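PDB 6EVU: PrgB from Enterococcus faecalis, which promotes cell aggregation, biofilm formation and conjugation by binding and compacting DNA, the present chain being its adhesin domain. Local coordinates for residues Tyr21-Ile26 / Ala310-Pro315; Val102-Asn107 / Leu145-Ser150; Lys224-Ser229 / Asn266-Ser271. All blocks are in the same frame, centred on the assembly; numbering follows the deposited sequence.

Overall arrangement
All three contacts lie in one chain, the adhesin domain of a cell-wall-anchored member of the antigen I/II family. Contact 1 pairs residues near the two ends of the chain, and both other contacts are nested within the loop it closes. Contact 3 sits beside it, centres 12 Å apart, and the two touch: Lys314 O lies 3.1 Å from Lys224 NZ, a probable hydrogen bond, and Ala310 CB packs at 3.6 Å from Ile226 CG2. Contact 2 belongs to the far side of the domain's centre, 35 Å from contact 1 and 29 Å from contact 3 between centres, with nearest atoms about 23 Å and 19 Å away.

Contact 1 (Tyr21-Ile26 / Ala310-Pro315); sequences YVNEAI and AQSVKP
A two-stranded antiparallel ribbon joins residues near the start of the chain to its last residues, with Glu24 and Ala25 on one strand and Ser312 and Val313 on the other. Glu24 and Val313 form its hydrogen-bonded pair: Glu24 N gives to Val313 O at 3.0 Å, and Val313 N returns a bond to Glu24 O at 3.1 Å. The next pair, Ala25 with Ser312, is non-hydrogen-bonded, and beyond it Ile26 N reaches Gln311 O at 3.0 Å in a nearly straight bond (N-H...O angle 171°). The ribbon is only two residues long on each strand.

Side chains reinforce it on the face carrying Glu24 and Val313. With chi1 at 42°, CG of Glu24 stands between its own backbone N and carbonyl carbon, and the extended chain then slides past Pro315 in the opposite direction, putting Glu24 CD 3.4 Å from Pro315 CB. The methyl CD1 of Ile26 meets CG1 of Val313 at 3.6 Å and also lies against the backbone N of Ser312. Farther out, CG2 of Val22 touches CE of Lys314 at 3.6 Å; the lysine's NZ goes on to hydrogen-bond Asn19. On the Ser312 side, Asn23 is held within its own segment: its ND2 donates to Tyr21 O at 3.1 Å, with the acceptor 6° out of the amide plane, which helps to set the rotation of the amide.

Three backbone bonds thus tie the chain ends together, and the side-chain packing is uneven. It is buried at Ile26 and Val313, but Val22 and Glu24 are only partly buried and Pro315 is exposed. The Glu24-Pro315 contact is van der Waals: Pro315 CB lies over the face of the Glu24 carboxylate, almost directly above CD.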
ATOM      1  N   TYR A  21       3.088  27.917   7.281  1.00 55.31           N
ATOM      2  CA  TYR A  21       1.662  27.863   7.393  1.00 53.40           C
ATOM      3  C   TYR A  21       1.022  27.635   6.035  1.00 52.63           C
ATOM      4  O   TYR A  21      -0.196  27.473   5.975  1.00 51.18           O
ATOM      5  CB  TYR A  21       1.177  29.178   8.005  1.00 50.58           C
ATOM      6  CG  TYR A  21       1.926  30.325   7.388  1.00 49.57           C
ATOM      7  CD1 TYR A  21       1.613  30.755   6.092  1.00 48.16           C
ATOM      8  CD2 TYR A  21       2.995  30.939   8.047  1.00 50.19           C
ATOM      9  CE1 TYR A  21       2.312  31.769   5.515  1.00 47.34           C
ATOM     10  CE2 TYR A  21       3.675  31.960   7.483  1.00 49.33           C
ATOM     11  CZ  TYR A  21       3.352  32.384   6.216  1.00 47.92           C
ATOM     12  OH  TYR A  21       4.053  33.410   5.624  1.00 47.10           O
ATOM     13  N   VAL A  22       1.811  27.656   4.948  1.00 53.52           N
ATOM     14  CA  VAL A  22       1.205  27.603   3.622  1.00 52.53           C
ATOM     15  C   VAL A  22       0.506  26.265   3.457  1.00 53.81           C
ATOM     16  O   VAL A  22       1.034  25.213   3.833  1.00 56.42           O
ATOM     17  CB  VAL A  22       2.234  27.822   2.502  1.00 53.44           C
ATOM     18  CG1 VAL A  22       2.761  29.235   2.477  1.00 51.78           C
ATOM     19  CG2 VAL A  22       3.357  26.771   2.569  1.00 56.84           C
ATOM     20  N   ASN A  23      -0.716  26.309   2.938  1.00 50.69           N
ATOM     21  CA  ASN A  23      -1.542  25.125   2.827  1.00 44.90           C
ATOM     22  C   ASN A  23      -2.602  25.379   1.767  1.00 51.04           C
ATOM     23  O   ASN A  23      -3.087  26.502   1.605  1.00 48.08           O
ATOM     24  CB  ASN A  23      -2.179  24.761   4.161  1.00 49.57           C
ATOM     25  CG  ASN A  23      -3.367  25.602   4.462  1.00 61.90           C
ATOM     26  OD1 ASN A  23      -4.501  25.222   4.164  1.00 63.30           O
ATOM     27  ND2 ASN A  23      -3.123  26.791   5.039  1.00 66.78           N
ATOM     28  N   GLU A  24      -2.915  24.329   1.016  1.00 53.14           N
ATOM     29  CA  GLU A  24      -3.960  24.381   0.010  1.00 54.15           C
ATOM     30  C   GLU A  24      -4.925  23.248   0.295  1.00 46.33           C
ATOM     31  O   GLU A  24      -4.509  22.129   0.583  1.00 43.77           O
ATOM     32  CB  GLU A  24      -3.395  24.260  -1.412  1.00 53.79           C
ATOM     33  CG  GLU A  24      -2.312  23.216  -1.550  1.00 69.11           C
ATOM     34  CD  GLU A  24      -1.851  23.039  -2.994  1.00 82.63           C
ATOM     35  OE1 GLU A  24      -2.005  24.006  -3.780  1.00 88.73           O
ATOM     36  OE2 GLU A  24      -1.342  21.940  -3.340  1.00 79.88           O
ATOM     37  N   ALA A  25      -6.211  23.553   0.225  1.00 50.92           N
ATOM     38  CA  ALA A  25      -7.226  22.546   0.453  1.00 54.99           C
ATOM     39  C   ALA A  25      -7.110  21.426  -0.580  1.00 50.95           C
ATOM     40  O   ALA A  25      -6.697  21.621  -1.729  1.00 47.92           O
ATOM     41  CB  ALA A  25      -8.616  23.188   0.417  1.00 57.84           C
ATOM     42  N   ILE A  26      -7.387  20.215  -0.142  1.00 53.73           N
ATOM     43  CA  ILE A  26      -7.438  19.085  -1.063  1.00 50.16           C
ATOM     44  C   ILE A  26      -8.885  18.902  -1.479  1.00 53.09           C
ATOM     45  O   ILE A  26      -9.744  18.647  -0.632  1.00 49.23           O
ATOM     46  CB  ILE A  26      -6.911  17.816  -0.402  1.00 42.00           C
ATOM     47  CG1 ILE A  26      -5.565  18.082   0.250  1.00 48.63           C
ATOM     48  CG2 ILE A  26      -6.818  16.727  -1.447  1.00 41.24           C
ATOM     49  CD1 ILE A  26      -5.376  17.268   1.506  1.00 56.32           C
ATOM     50  N   ALA A 310      -5.927  14.102   6.158  1.00 47.85           N
ATOM     51  CA  ALA A 310      -5.756  15.544   6.222  1.00 46.90           C
ATOM     52  C   ALA A 310      -6.837  16.228   5.383  1.00 53.30           C
ATOM     53  O   ALA A 310      -7.613  15.579   4.676  1.00 67.76           O
ATOM     54  CB  ALA A 310      -4.355  15.955   5.761  1.00 56.17           C
ATOM     55  N   GLN A 311      -6.888  17.555   5.477  1.00 49.41           N
ATOM     56  CA  GLN A 311      -7.774  18.351   4.642  1.00 49.02           C
ATOM     57  C   GLN A 311      -7.012  19.278   3.724  1.00 59.12           C
ATOM     58  O   GLN A 311      -7.603  19.833   2.789  1.00 62.89           O
ATOM     59  CB  GLN A 311      -8.732  19.200   5.501  1.00 68.25           C
ATOM     60  CG  GLN A 311      -9.209  18.498   6.762  1.00 82.61           C
ATOM     61  CD  GLN A 311     -10.651  18.024   6.660  1.00 90.59           C
ATOM     62  OE1 GLN A 311     -11.017  17.323   5.705  1.00 93.02           O
ATOM     63  NE2 GLN A 311     -11.484  18.413   7.638  1.00 83.97           N
ATOM     64  N   SER A 312      -5.729  19.493   3.988  1.00 53.35           N
ATOM     65  CA  SER A 312      -4.924  20.424   3.222  1.00 58.73           C
ATOM     66  C   SER A 312      -3.515  19.876   3.252  1.00 55.41           C
ATOM     67  O   SER A 312      -3.216  18.955   4.008  1.00 57.26           O
ATOM     68  CB  SER A 312      -5.014  21.856   3.773  1.00 61.13           C
ATOM     69  OG  SER A 312      -4.560  21.951   5.108  1.00 66.92           O
ATOM     70  N   VAL A 313      -2.661  20.407   2.384  1.00 52.24           N
ATOM     71  CA  VAL A 313      -1.297  19.913   2.240  1.00 49.39           C
ATOM     72  C   VAL A 313      -0.459  21.130   1.941  1.00 52.84           C
ATOM     73  O   VAL A 313      -0.972  22.161   1.523  1.00 51.09           O
ATOM     74  CB  VAL A 313      -1.111  18.872   1.109  1.00 49.26           C
ATOM     75  CG1 VAL A 313      -1.788  17.598   1.456  1.00 42.97           C
ATOM     76  CG2 VAL A 313      -1.672  19.446  -0.199  1.00 51.47           C
ATOM     77  N   LYS A 314       0.835  20.984   2.115  1.00 59.17           N
ATOM     78  CA  LYS A 314       1.749  21.981   1.609  1.00 60.68           C
ATOM     79  C   LYS A 314       1.764  21.942   0.086  1.00 51.60           C
ATOM     80  O   LYS A 314       1.957  20.865  -0.497  1.00 49.21           O
ATOM     81  CB  LYS A 314       3.172  21.736   2.094  1.00 74.93           C
ATOM     82  CG  LYS A 314       4.118  22.741   1.443  1.00 86.51           C
ATOM     83  CD  LYS A 314       5.498  22.747   2.029  1.00 88.89           C
ATOM     84  CE  LYS A 314       5.839  24.153   2.412  1.00 88.58           C
ATOM     85  NZ  LYS A 314       7.288  24.428   2.637  1.00 88.76           N
ATOM     86  N   PRO A 315       1.546  23.073  -0.583  1.00 60.11           N
ATOM     87  CA  PRO A 315       1.798  23.316  -2.002  1.00 67.62           C
ATOM     88  C   PRO A 315       3.293  23.461  -2.314  1.00 71.97           C
ATOM     89  O   PRO A 315       3.737  22.838  -3.276  1.00 72.56           O
ATOM     90  CB  PRO A 315       1.066  24.627  -2.250  1.00 58.55           C
ATOM     91  CG  PRO A 315       1.191  25.351  -0.934  1.00 59.64           C
ATOM     92  CD  PRO A 315       0.996  24.268   0.085  1.00 60.64           C
TER

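Contact 2 (Val102-Asn107 / Leu145-Ser150); sequences VLLEKN and LNAVFS
Val102 and Phe149 meet because chi1 of Phe149 (-58°) sets its ring anti to the carbonyl carbon, while chi1 of Val102 (177°) puts CG1 anti to the backbone N and leaves CG2 beside it, toward the ring. The two side chains cross at about a right angle, with Val102 CB 3.8 Å from Phe149 CE2 and CG2 close to both CD2 and CE2. Leu104 reaches the same ring at its edge, near the ring plane, where its CD2 is 4.2 Å from Phe149 CZ.

Underneath runs a regular antiparallel ladder between strands 99-104 and 145-150, whose segments here are 4.7 Å apart at their closest. Val102 with Ala147 and Leu104 with Leu145 are hydrogen-bonded pairs. Of their four bonds, Leu104 N to Leu145 O is the shortest at 2.7 Å, and Leu145 N to Leu104 O is nearly straight (172°). Leu104 also lies over Ala147, its CG 4.1 Å from the alanine CB.

Leu103 and Asn146, the non-hydrogen-bonded pair between them, point to the other face, where Leu103 CD1 touches Asn146 OD1 at 3.6 Å. The amide ND2 of Asn146 is bonded to the backbone oxygens of Leu72 and Lys74. The face of Val102, Leu104 and Phe149 is therefore lined by apolar side chains, packing on Val110 of the larger sheet's strand 110-115, with Ile159 of adjoining strand 157-160 alongside; the other buries an amide whose N-H groups main-chain oxygens satisfy.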
ATOM      1  N   VAL A 102      -2.110 -15.131  -4.850  1.00 23.68           N
ATOM      2  CA  VAL A 102      -1.518 -15.036  -6.189  1.00 25.25           C
ATOM      3  C   VAL A 102      -0.015 -14.845  -6.041  1.00 25.68           C
ATOM      4  O   VAL A 102       0.437 -14.161  -5.117  1.00 25.01           O
ATOM      5  CB  VAL A 102      -2.134 -13.858  -6.986  1.00 24.38           C
ATOM      6  CG1 VAL A 102      -1.470 -13.702  -8.369  1.00 29.65           C
ATOM      7  CG2 VAL A 102      -3.648 -14.030  -7.108  1.00 26.08           C
ATOM      8  N   LEU A 103       0.785 -15.449  -6.956  1.00 22.64           N
ATOM      9  CA  LEU A 103       2.234 -15.217  -6.891  1.00 24.98           C
ATOM     10  C   LEU A 103       2.565 -14.032  -7.788  1.00 27.71           C
ATOM     11  O   LEU A 103       2.168 -14.029  -8.966  1.00 30.69           O
ATOM     12  CB  LEU A 103       3.013 -16.449  -7.380  1.00 24.83           C
ATOM     13  CG  LEU A 103       4.537 -16.300  -7.179  1.00 24.74           C
ATOM     14  CD1 LEU A 103       4.923 -16.637  -5.765  1.00 24.18           C
ATOM     15  CD2 LEU A 103       5.255 -17.363  -8.059  1.00 26.70           C
ATOM     16  N   LEU A 104       3.297 -13.029  -7.264  1.00 21.53           N
ATOM     17  CA  LEU A 104       3.791 -11.924  -8.098  1.00 22.58           C
ATOM     18  C   LEU A 104       5.238 -12.186  -8.482  1.00 24.14           C
ATOM     19  O   LEU A 104       6.072 -12.542  -7.637  1.00 23.50           O
ATOM     20  CB  LEU A 104       3.723 -10.556  -7.396  1.00 22.15           C
ATOM     21  CG  LEU A 104       2.324 -10.163  -6.887  1.00 25.08           C
ATOM     22  CD1 LEU A 104       2.497  -8.794  -6.205  1.00 27.31           C
ATOM     23  CD2 LEU A 104       1.403 -10.068  -8.044  1.00 29.64           C
ATOM     24  N   GLU A 105       5.540 -12.009  -9.777  1.00 25.45           N
ATOM     25  CA  GLU A 105       6.869 -12.298 -10.287  1.00 25.84           C
ATOM     26  C   GLU A 105       7.340 -11.096 -11.082  1.00 24.53           C
ATOM     27  O   GLU A 105       6.533 -10.357 -11.652  1.00 28.61           O
ATOM     28  CB  GLU A 105       6.860 -13.557 -11.193  1.00 28.83           C
ATOM     29  CG  GLU A 105       6.408 -14.816 -10.412  1.00 28.47           C
ATOM     30  CD  GLU A 105       6.389 -16.017 -11.323  1.00 37.54           C
ATOM     31  OE1 GLU A 105       5.314 -16.390 -11.866  1.00 34.43           O
ATOM     32  OE2 GLU A 105       7.484 -16.559 -11.538  1.00 41.80           O
ATOM     33  N   LYS A 106       8.670 -10.958 -11.169  1.00 28.74           N
ATOM     34  CA  LYS A 106       9.250  -9.891 -11.950  1.00 34.31           C
ATOM     35  C   LYS A 106       8.751  -9.984 -13.390  1.00 30.55           C
ATOM     36  O   LYS A 106       8.695 -11.081 -13.963  1.00 29.16           O
ATOM     37  CB  LYS A 106      10.783 -10.014 -11.915  1.00 36.61           C
ATOM     38  CG  LYS A 106      11.520  -8.726 -12.322  1.00 36.23           C
ATOM     39  CD  LYS A 106      11.296  -7.591 -11.342  1.00 48.06           C
ATOM     40  CE  LYS A 106      11.996  -6.268 -11.757  1.00 59.27           C
ATOM     41  NZ  LYS A 106      11.317  -5.405 -12.787  1.00 51.91           N
ATOM     42  N   ASN A 107       8.415  -8.828 -13.942  1.00 31.32           N
ATOM     43  CA  ASN A 107       8.022  -8.593 -15.333  1.00 30.64           C
ATOM     44  C   ASN A 107       6.708  -9.243 -15.709  1.00 37.95           C
ATOM     45  O   ASN A 107       6.457  -9.467 -16.901  1.00 36.31           O
ATOM     46  CB  ASN A 107       9.109  -9.077 -16.322  1.00 34.50           C
ATOM     47  CG  ASN A 107      10.450  -8.450 -16.060  1.00 45.13           C
ATOM     48  OD1 ASN A 107      10.548  -7.220 -15.918  1.00 51.44           O
ATOM     49  ND2 ASN A 107      11.501  -9.288 -15.960  1.00 49.04           N
ATOM     50  N   LEU A 145       6.992 -12.381  -4.849  1.00 22.76           N
ATOM     51  CA  LEU A 145       6.173 -11.935  -3.721  1.00 21.27           C
ATOM     52  C   LEU A 145       4.875 -12.712  -3.739  1.00 23.50           C
ATOM     53  O   LEU A 145       4.411 -13.161  -4.798  1.00 25.58           O
ATOM     54  CB  LEU A 145       5.827 -10.418  -3.776  1.00 21.05           C
ATOM     55  CG  LEU A 145       7.018  -9.495  -3.605  1.00 22.15           C
ATOM     56  CD1 LEU A 145       6.557  -8.105  -4.064  1.00 24.42           C
ATOM     57  CD2 LEU A 145       7.701  -9.501  -2.276  1.00 23.54           C
ATOM     58  N   ASN A 146       4.264 -12.868  -2.546  1.00 21.60           N
ATOM     59  CA  ASN A 146       2.946 -13.449  -2.458  1.00 18.03           C
ATOM     60  C   ASN A 146       1.948 -12.320  -2.233  1.00 20.84           C
ATOM     61  O   ASN A 146       2.238 -11.361  -1.532  1.00 25.42           O
ATOM     62  CB  ASN A 146       2.868 -14.439  -1.303  1.00 23.61           C
ATOM     63  CG  ASN A 146       4.052 -15.396  -1.272  1.00 26.27           C
ATOM     64  OD1 ASN A 146       4.451 -15.927  -2.307  1.00 28.41           O
ATOM     65  ND2 ASN A 146       4.632 -15.614  -0.069  1.00 24.25           N
ATOM     66  N   ALA A 147       0.750 -12.501  -2.777  1.00 21.89           N
ATOM     67  CA  ALA A 147      -0.286 -11.498  -2.636  1.00 22.70           C
ATOM     68  C   ALA A 147      -1.577 -12.191  -2.289  1.00 26.57           C
ATOM     69  O   ALA A 147      -1.895 -13.268  -2.811  1.00 25.05           O
ATOM     70  CB  ALA A 147      -0.471 -10.688  -3.915  1.00 24.23           C
ATOM     71  N   VAL A 148      -2.365 -11.540  -1.440  1.00 22.21           N
ATOM     72  CA  VAL A 148      -3.753 -11.913  -1.287  1.00 24.08           C
ATOM     73  C   VAL A 148      -4.536 -10.662  -1.633  1.00 28.07           C
ATOM     74  O   VAL A 148      -4.376  -9.624  -0.974  1.00 26.14           O
ATOM     75  CB  VAL A 148      -4.097 -12.437   0.107  1.00 25.01           C
ATOM     76  CG1 VAL A 148      -5.543 -12.827   0.146  1.00 29.06           C
ATOM     77  CG2 VAL A 148      -3.260 -13.721   0.445  1.00 26.15           C
ATOM     78  N   PHE A 149      -5.385 -10.771  -2.654  1.00 23.07           N
ATOM     79  CA  PHE A 149      -6.219  -9.652  -3.115  1.00 24.35           C
ATOM     80  C   PHE A 149      -7.604  -9.826  -2.541  1.00 27.01           C
ATOM     81  O   PHE A 149      -8.239 -10.864  -2.733  1.00 26.58           O
ATOM     82  CB  PHE A 149      -6.269  -9.578  -4.625  1.00 24.95           C
ATOM     83  CG  PHE A 149      -4.898  -9.440  -5.239  1.00 23.83           C
ATOM     84  CD1 PHE A 149      -4.113  -8.337  -4.898  1.00 24.29           C
ATOM     85  CD2 PHE A 149      -4.378 -10.399  -6.140  1.00 25.59           C
ATOM     86  CE1 PHE A 149      -2.817  -8.160  -5.445  1.00 24.13           C
ATOM     87  CE2 PHE A 149      -3.091 -10.188  -6.688  1.00 23.79           C
ATOM     88  CZ  PHE A 149      -2.318  -9.076  -6.360  1.00 22.93           C
ATOM     89  N   SER A 150      -8.091  -8.793  -1.870  1.00 27.22           N
ATOM     90  CA  SER A 150      -9.394  -8.860  -1.209  1.00 30.39           C
ATOM     91  C   SER A 150     -10.541  -8.571  -2.166  1.00 32.04           C
ATOM     92  O   SER A 150     -10.444  -7.715  -3.045  1.00 31.50           O
ATOM     93  CB  SER A 150      -9.409  -7.863  -0.046  1.00 30.39           C
ATOM     94  OG  SER A 150     -10.742  -7.738   0.471  1.00 32.54           O
TER

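Contact 3 (Lys224-Ser229 / Asn266-Ser271); sequences KYINGS and NAYFGS
Ser229 makes the hydrogen bond between the two segments, and both atoms of its side chain touch the far backbone. CB lies 3.2 Å from Tyr268 O. From there chi1 (167°) carries OG anti to the backbone N, and OG donates to Ser271 O at 2.7 Å, in the carbonyl plane and on a lone pair. The same hydroxyl oxygen is also bonded by Val231 N.

Ser229 closes a type II turn from Ile226, sealed by Ser229 N to Ile226 O. The turn's Asn227 O and Gly228 C lie obliquely near Tyr268 CE2, the oxygen at 3.5 Å, while CA of Gly228, a residue with positive phi (86°), is in plane at the ring's edge. Ile226 CD1 rests on Ser271 CB at 3.8 Å. Ser271 OG turns back to Ala267 O at 3.0 Å, coming from above the carbonyl plane on the face opposite to Gly270 N, and also bonds Asn309.

The turn follows strand 221-225, and the 3-10 segment 267-269 leads into strand 272-276, its antiparallel neighbour in a three-stranded sheet. Ile226 packs on Val273 of that strand and on Ala310, bringing the sheet's end against the C-terminal segment.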
ATOM      1  N   LYS A 224       2.401  14.326  -1.348  1.00 42.61           N
ATOM      2  CA  LYS A 224       2.267  15.580  -0.612  1.00 42.85           C
ATOM      3  C   LYS A 224       2.298  15.309   0.889  1.00 48.07           C
ATOM      4  O   LYS A 224       1.608  14.407   1.365  1.00 46.21           O
ATOM      5  CB  LYS A 224       0.961  16.285  -1.007  1.00 42.89           C
ATOM      6  CG  LYS A 224       0.980  16.897  -2.402  1.00 56.55           C
ATOM      7  CD  LYS A 224       1.977  18.069  -2.458  1.00 64.37           C
ATOM      8  CE  LYS A 224       1.718  19.007  -3.605  1.00 68.40           C
ATOM      9  NZ  LYS A 224       2.600  20.196  -3.488  1.00 72.96           N
ATOM     10  N   TYR A 225       3.074  16.109   1.631  1.00 40.74           N
ATOM     11  CA  TYR A 225       3.269  15.935   3.068  1.00 45.32           C
ATOM     12  C   TYR A 225       2.046  16.431   3.842  1.00 45.10           C
ATOM     13  O   TYR A 225       1.434  17.441   3.480  1.00 56.58           O
ATOM     14  CB  TYR A 225       4.516  16.719   3.535  1.00 49.32           C
ATOM     15  CG  TYR A 225       4.766  16.724   5.041  1.00 58.43           C
ATOM     16  CD1 TYR A 225       5.110  15.560   5.719  1.00 47.48           C
ATOM     17  CD2 TYR A 225       4.649  17.902   5.790  1.00 55.29           C
ATOM     18  CE1 TYR A 225       5.343  15.558   7.087  1.00 51.80           C
ATOM     19  CE2 TYR A 225       4.881  17.912   7.184  1.00 55.63           C
ATOM     20  CZ  TYR A 225       5.230  16.726   7.819  1.00 49.13           C
ATOM     21  OH  TYR A 225       5.449  16.691   9.167  1.00 63.51           O
ATOM     22  N   ILE A 226       1.687  15.710   4.909  1.00 47.55           N
ATOM     23  CA  ILE A 226       0.686  16.183   5.863  1.00 46.13           C
ATOM     24  C   ILE A 226       1.406  16.727   7.078  1.00 45.47           C
ATOM     25  O   ILE A 226       2.286  16.056   7.629  1.00 46.92           O
ATOM     26  CB  ILE A 226      -0.286  15.070   6.284  1.00 46.12           C
ATOM     27  CG1 ILE A 226      -1.016  14.470   5.075  1.00 41.47           C
ATOM     28  CG2 ILE A 226      -1.210  15.581   7.374  1.00 46.21           C
ATOM     29  CD1 ILE A 226      -1.779  13.167   5.406  1.00 38.68           C
ATOM     30  N   ASN A 227       1.028  17.937   7.517  1.00 47.02           N
ATOM     31  CA  ASN A 227       1.747  18.547   8.627  1.00 52.93           C
ATOM     32  C   ASN A 227       1.616  17.707   9.890  1.00 52.47           C
ATOM     33  O   ASN A 227       0.518  17.270  10.254  1.00 56.85           O
ATOM     34  CB  ASN A 227       1.253  19.958   8.876  1.00 53.53           C
ATOM     35  CG  ASN A 227       2.179  20.725   9.815  1.00 59.59           C
ATOM     36  OD1 ASN A 227       3.382  20.464   9.852  1.00 63.54           O
ATOM     37  ND2 ASN A 227       1.646  21.655  10.543  1.00 56.22           N
ATOM     38  N   GLY A 228       2.757  17.481  10.554  1.00 56.01           N
ATOM     39  CA  GLY A 228       2.835  16.662  11.739  1.00 55.53           C
ATOM     40  C   GLY A 228       3.000  15.189  11.464  1.00 57.16           C
ATOM     41  O   GLY A 228       3.196  14.417  12.412  1.00 61.99           O
ATOM     42  N   SER A 229       2.952  14.772  10.200  1.00 58.23           N
ATOM     43  CA  SER A 229       3.166  13.366   9.866  1.00 50.20           C
ATOM     44  C   SER A 229       4.650  13.044   9.975  1.00 55.49           C
ATOM     45  O   SER A 229       5.521  13.912   9.793  1.00 53.70           O
ATOM     46  CB  SER A 229       2.668  13.055   8.463  1.00 43.33           C
ATOM     47  OG  SER A 229       3.145  11.770   8.048  1.00 47.24           O
ATOM     48  N   ASN A 266      -4.662  10.221  15.671  1.00 61.25           N
ATOM     49  CA  ASN A 266      -3.247  10.368  15.385  1.00 50.30           C
ATOM     50  C   ASN A 266      -2.827   9.601  14.135  1.00 57.09           C
ATOM     51  O   ASN A 266      -1.625   9.424  13.901  1.00 56.34           O
ATOM     52  CB  ASN A 266      -2.427   9.903  16.585  1.00 55.33           C
ATOM     53  CG  ASN A 266      -2.503  10.860  17.751  1.00 68.78           C
ATOM     54  OD1 ASN A 266      -2.977  12.004  17.624  1.00 65.27           O
ATOM     55  ND2 ASN A 266      -2.025  10.406  18.905  1.00 72.45           N
ATOM     56  N   ALA A 267      -3.792   9.150  13.330  1.00 51.89           N
ATOM     57  CA  ALA A 267      -3.459   8.287  12.207  1.00 48.99           C
ATOM     58  C   ALA A 267      -2.679   9.035  11.150  1.00 49.45           C
ATOM     59  O   ALA A 267      -1.949   8.420  10.363  1.00 43.36           O
ATOM     60  CB  ALA A 267      -4.737   7.687  11.608  1.00 45.25           C
ATOM     61  N   TYR A 268      -2.829  10.354  11.113  1.00 52.83           N
ATOM     62  CA  TYR A 268      -2.005  11.174  10.240  1.00 50.70           C
ATOM     63  C   TYR A 268      -0.524  11.024  10.536  1.00 46.77           C
ATOM     64  O   TYR A 268       0.292  11.374   9.674  1.00 48.32           O
ATOM     65  CB  TYR A 268      -2.427  12.652  10.360  1.00 50.08           C
ATOM     66  CG  TYR A 268      -2.019  13.415  11.623  1.00 52.98           C
ATOM     67  CD1 TYR A 268      -2.723  13.294  12.813  1.00 55.60           C
ATOM     68  CD2 TYR A 268      -0.937  14.291  11.598  1.00 52.37           C
ATOM     69  CE1 TYR A 268      -2.347  14.039  13.956  1.00 58.56           C
ATOM     70  CE2 TYR A 268      -0.555  15.004  12.703  1.00 53.30           C
ATOM     71  CZ  TYR A 268      -1.256  14.883  13.888  1.00 60.77           C
ATOM     72  OH  TYR A 268      -0.843  15.628  14.991  1.00 62.68           O
ATOM     73  N   PHE A 269      -0.156  10.561  11.746  1.00 52.74           N
ATOM     74  CA  PHE A 269       1.259  10.377  12.070  1.00 50.49           C
ATOM     75  C   PHE A 269       1.948   9.546  11.001  1.00 50.54           C
ATOM     76  O   PHE A 269       3.135   9.741  10.716  1.00 51.40           O
ATOM     77  CB  PHE A 269       1.443   9.685  13.429  1.00 46.28           C
ATOM     78  CG  PHE A 269       1.187  10.577  14.628  1.00 57.98           C
ATOM     79  CD1 PHE A 269       0.782  11.895  14.473  1.00 55.33           C
ATOM     80  CD2 PHE A 269       1.358  10.085  15.910  1.00 58.12           C
ATOM     81  CE1 PHE A 269       0.557  12.724  15.604  1.00 63.05           C
ATOM     82  CE2 PHE A 269       1.136  10.895  17.027  1.00 51.86           C
ATOM     83  CZ  PHE A 269       0.731  12.210  16.868  1.00 56.71           C
ATOM     84  N   GLY A 270       1.221   8.614  10.398  1.00 43.85           N
ATOM     85  CA  GLY A 270       1.838   7.784   9.379  1.00 46.42           C
ATOM     86  C   GLY A 270       1.232   7.907   7.998  1.00 43.70           C
ATOM     87  O   GLY A 270       1.203   6.913   7.258  1.00 43.38           O
ATOM     88  N   SER A 271       0.843   9.114   7.581  1.00 42.98           N
ATOM     89  CA  SER A 271       0.151   9.292   6.309  1.00 42.30           C
ATOM     90  C   SER A 271       0.781  10.373   5.446  1.00 43.76           C
ATOM     91  O   SER A 271       1.564  11.233   5.900  1.00 41.61           O
ATOM     92  CB  SER A 271      -1.324   9.607   6.515  1.00 44.17           C
ATOM     93  OG  SER A 271      -1.897   8.650   7.376  1.00 49.11           O
TER